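Local coordinates for protein probable LacI-family transcriptional regulator (Corynebacterium glutamicum ATCC 13032, PDB 3BIL) that probably acts as a LacI-family transcription factor, binding regulatory DNA sequences, with a periplasmic-binding-protein-like domain following its DNA-binding domain, at residues G230-G233 with A234-L238; D249-M252 with T253-V256. All blocks are in the same frame, centred on the assembly; numbering follows the deposited sequence.

Contact 1. Residues G230-G233 with A234-L238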
loop_
_atom_site.group_PDB
_atom_site.type_symbol
_atom_site.label_atom_id
_atom_site.label_comp_id
_atom_site.label_asym_id
_atom_site.label_seq_id
_atom_site.Cartn_x
_atom_site.Cartn_y
_atom_site.Cartn_z
ATOM N N GLY A 230 14.001 -10.701 0.580
ATOM C CA GLY A 230 14.847 -9.531 0.368
ATOM C C GLY A 230 15.679 -9.216 1.581
ATOM O O GLY A 230 16.857 -8.874 1.472
ATOM N N PHE A 231 15.077 -9.338 2.752
ATOM C CA PHE A 231 15.821 -9.209 3.988
ATOM C C PHE A 231 16.997 -10.213 4.046
ATOM O O PHE A 231 18.129 -9.863 4.477
ATOM C CB PHE A 231 14.873 -9.315 5.219
ATOM C CG PHE A 231 15.592 -9.452 6.532
ATOM C CD1 PHE A 231 16.544 -8.516 6.927
ATOM C CD2 PHE A 231 15.344 -10.539 7.368
ATOM C CE1 PHE A 231 17.256 -8.648 8.155
ATOM C CE2 PHE A 231 16.057 -10.690 8.617
ATOM C CZ PHE A 231 17.016 -9.736 9.000
ATOM N N GLU A 232 16.737 -11.448 3.616
ATOM C CA GLU A 232 17.745 -12.523 3.702
ATOM C C GLU A 232 18.774 -12.207 2.614
ATOM O O GLU A 232 19.977 -12.066 2.867
ATOM C CB GLU A 232 17.075 -13.888 3.483
ATOM C CG GLU A 232 17.420 -14.988 4.515
ATOM C CD GLU A 232 17.197 -14.579 5.991
ATOM O OE1 GLU A 232 18.170 -14.154 6.656
ATOM O OE2 GLU A 232 16.058 -14.697 6.492
ATOM N N GLY A 233 18.284 -11.990 1.404
ATOM C CA GLY A 233 19.169 -11.533 0.343
ATOM C C GLY A 233 20.087 -10.368 0.718
ATOM O O GLY A 233 21.309 -10.441 0.561
ATOM N N ALA A 234 19.516 -9.284 1.219
ATOM C CA ALA A 234 20.313 -8.102 1.455
ATOM C C ALA A 234 21.303 -8.335 2.561
ATOM O O ALA A 234 22.407 -7.805 2.535
ATOM C CB ALA A 234 19.429 -6.943 1.777
ATOM N N THR A 235 20.916 -9.119 3.559
ATOM C CA THR A 235 21.826 -9.410 4.674
ATOM C C THR A 235 23.002 -10.235 4.151
ATOM O O THR A 235 24.119 -10.080 4.607
ATOM C CB THR A 235 21.069 -10.142 5.815
ATOM O OG1 THR A 235 19.921 -9.361 6.162
ATOM C CG2 THR A 235 21.956 -10.417 7.072
ATOM N N LYS A 236 22.767 -11.086 3.163
ATOM C CA LYS A 236 23.876 -11.886 2.596
ATOM C C LYS A 236 24.840 -11.105 1.729
ATOM O O LYS A 236 26.060 -11.327 1.815
ATOM C CB LYS A 236 23.376 -13.169 1.951
ATOM C CG LYS A 236 23.172 -14.159 3.049
ATOM C CD LYS A 236 21.952 -15.023 2.860
ATOM C CE LYS A 236 21.726 -15.770 4.181
ATOM N NZ LYS A 236 21.377 -17.188 3.967
ATOM N N LEU A 237 24.302 -10.151 0.948
ATOM C CA LEU A 237 25.124 -9.180 0.181
ATOM C C LEU A 237 26.082 -8.331 1.057
ATOM O O LEU A 237 27.275 -8.134 0.719
ATOM C CB LEU A 237 24.223 -8.311 -0.682
ATOM C CG LEU A 237 23.589 -9.157 -1.785
ATOM C CD1 LEU A 237 22.306 -8.556 -2.379
ATOM C CD2 LEU A 237 24.672 -9.518 -2.846
ATOM N N LEU A 238 25.561 -7.868 2.187
ATOM C CA LEU A 238 26.341 -7.143 3.180
ATOM C C LEU A 238 27.403 -8.033 3.798
ATOM O O LEU A 238 28.507 -7.573 4.066
ATOM C CB LEU A 238 25.434 -6.537 4.281
ATOM C CG LEU A 238 24.452 -5.424 3.930
ATOM C CD1 LEU A 238 23.440 -5.292 5.065
ATOM C CD2 LEU A 238 25.129 -4.072 3.695
#
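The Phe231 ring meets the hydroxyl of Thr235 one turn further along helix 227-239, and the oxygen comes in obliquely, neither squarely over the ring nor in line with its rim. CE1 is the nearest ring atom, 3.4 Å from Thr235 OG1, with CD1 next to it. Beyond this turn the same ring makes a cation-pi contact with Lys262 and packs against Glu258 and Ala259, so helix 250-262 lies alongside it. What puts the hydroxyl here is the rotation of Thr235: chi1 of -53° sets OG1 beside the threonine's own backbone N and lets it fold back on the previous turn. There Phe231 O takes two bonds, one from Thr235 OG1 at 2.5 Å and the usual helical one from Thr235 N at 3.0 Å. The hydroxyl lies 22° off the carbonyl plane, whereas the amide N sits well above it, at 37°, and uses no lone pair.

On the outer side of the helix, Glu232 and Lys236 approach through their aliphatic parts: Glu232 CG is 4.4 Å from Lys236 CE. Their charged ends stay apart, OE1 of Glu232 lying 5.2 Å from NZ of Lys236. Leu237 is buried, its CG 3.5 Å from Gly233 O, and packs on Leu219, Phe221 and Leu245 of the sheet.

A threonine hydroxyl bonding the carbonyl four residues back is a common intrahelical bond, here in a helix packed against both helix 250-262 and the sheet of the periplasmic-binding-protein-like fold. The exposed Glu232-Lys236 pair would probably add at most a weak electrostatic attraction.

Contact 2. Residues D249-M252 with T253-V256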
loop_
_atom_site.group_PDB
_atom_site.type_symbol
_atom_site.label_atom_id
_atom_site.label_comp_id
_atom_site.label_asym_id
_atom_site.label_seq_id
_atom_site.Cartn_x
_atom_site.Cartn_y
_atom_site.Cartn_z
ATOM N N ASP A 249 12.925 -4.144 -6.837
ATOM C CA ASP A 249 11.452 -4.129 -6.590
ATOM C C ASP A 249 11.023 -3.263 -5.423
ATOM O O ASP A 249 11.821 -3.009 -4.527
ATOM C CB ASP A 249 10.945 -5.550 -6.289
ATOM C CG ASP A 249 10.501 -6.244 -7.526
ATOM O OD1 ASP A 249 10.298 -5.513 -8.514
ATOM O OD2 ASP A 249 10.373 -7.491 -7.544
ATOM N N SER A 250 9.760 -2.843 -5.393
ATOM C CA SER A 250 9.177 -2.359 -4.122
ATOM C C SER A 250 9.548 -3.304 -2.966
ATOM O O SER A 250 10.135 -2.880 -1.957
ATOM C CB SER A 250 7.637 -2.309 -4.179
ATOM O OG SER A 250 7.155 -1.318 -5.063
ATOM N N MET A 251 9.173 -4.581 -3.111
ATOM C CA MET A 251 9.290 -5.516 -2.002
ATOM C C MET A 251 10.747 -5.775 -1.627
ATOM O O MET A 251 11.084 -5.812 -0.431
ATOM C CB MET A 251 8.456 -6.798 -2.214
ATOM C CG MET A 251 6.888 -6.530 -2.388
ATOM S SD MET A 251 5.916 -5.560 -1.147
ATOM C CE MET A 251 5.797 -3.886 -1.792
ATOM N N MET A 252 11.618 -5.905 -2.635
ATOM C CA MET A 252 13.034 -6.006 -2.373
ATOM C C MET A 252 13.536 -4.724 -1.623
ATOM O O MET A 252 14.377 -4.807 -0.706
ATOM C CB MET A 252 13.807 -6.377 -3.666
ATOM C CG MET A 252 13.476 -7.810 -4.337
ATOM S SD MET A 252 13.899 -9.300 -3.341
ATOM C CE MET A 252 12.636 -9.244 -2.120
ATOM N N THR A 253 12.959 -3.555 -1.934
ATOM C CA THR A 253 13.390 -2.292 -1.306
ATOM C C THR A 253 13.097 -2.236 0.165
ATOM O O THR A 253 13.890 -1.654 0.930
ATOM C CB THR A 253 12.736 -1.035 -1.946
ATOM O OG1 THR A 253 13.057 -1.001 -3.342
ATOM C CG2 THR A 253 13.275 0.240 -1.279
ATOM N N ILE A 254 11.932 -2.780 0.553
ATOM C CA ILE A 254 11.637 -3.022 1.969
ATOM C C ILE A 254 12.659 -3.927 2.681
ATOM O O ILE A 254 13.193 -3.522 3.724
ATOM C CB ILE A 254 10.166 -3.458 2.260
ATOM C CG1 ILE A 254 9.223 -2.378 1.785
ATOM C CG2 ILE A 254 9.942 -3.566 3.772
ATOM C CD1 ILE A 254 7.840 -2.907 1.353
ATOM N N GLY A 255 12.952 -5.105 2.104
ATOM C CA GLY A 255 13.983 -6.068 2.628
ATOM C C GLY A 255 15.343 -5.392 2.806
ATOM O O GLY A 255 16.074 -5.628 3.799
ATOM N N VAL A 256 15.689 -4.511 1.873
ATOM C CA VAL A 256 16.929 -3.722 2.017
ATOM C C VAL A 256 16.905 -2.789 3.232
ATOM O O VAL A 256 17.922 -2.694 3.965
ATOM C CB VAL A 256 17.254 -2.901 0.730
ATOM C CG1 VAL A 256 18.312 -1.876 1.012
ATOM C CG2 VAL A 256 17.668 -3.829 -0.375
#
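With chi1 at -58°, Thr253 holds OG1 beside its own backbone N and aims it back at Asp249, the N-cap residue of helix 250-262. Met251 bends at chi2 (-54°) and again at chi3, a course that carries its methyl end along the flank of Ile254; the two chains run alongside each other in the same direction.

At the threonine, Asp249 O is gripped twice by one residue. Thr253 OG1 donates to Asp249 O over 2.6 Å, and Thr253 N reaches that oxygen over 2.9 Å. The two donors approach from opposite faces of the carbonyl plane, so the oxygen is clasped between them. The Asp249 carboxylate makes no capping bond; it heads away toward Arg202, with which it forms a weak, long ion pair. Thr253 OG1 also pairs with Phe276 N, which fastens this first turn to the end of strand 272-276, and Ser250 OG bonds to Asp277 OD2 close by.

The Met251-Ile254 pair is purely apolar: CE of Met251 stands 3.9 Å from CD1 of Ile254, and its SD is 4.1 Å from that same methyl. Val256 is buried, its CG2 3.4 Å from Met252 O; both residues touch strands 187-190 and 244-247, while Ile254 packs on Leu284 of the second subunit.

The turn therefore opens the helix of a beta-alpha-beta unit with the hydroxyls of Ser250 and Thr253 both bonded, and Met251 and Ile254 form an apolar patch on one flank that Ile254 carries to the subunit boundary.

Contacts 1 and 2 each span about two turns of neighbouring helices, 227-239 and 250-262, in the same half of the periplasmic-binding-protein-like fold, their centres 11 Å apart. They touch directly: Gly230 CA lies 3.3 Å from Met252 CE, and Ala234 CB packs on Val256 CA at 4.1 Å. Contact 1 is partly buried and farther from the chain centre, and its outer side carries charged residues. Contact 2 is buried, lies nearer that centre and reaches the second subunit. Each uses a threonine hydroxyl to bond the carbonyl four residues back, but the one in contact 2 also bonds to Phe276 N at the end of strand 272-276, while contact 1 sets an aromatic ring beside its hydroxyl.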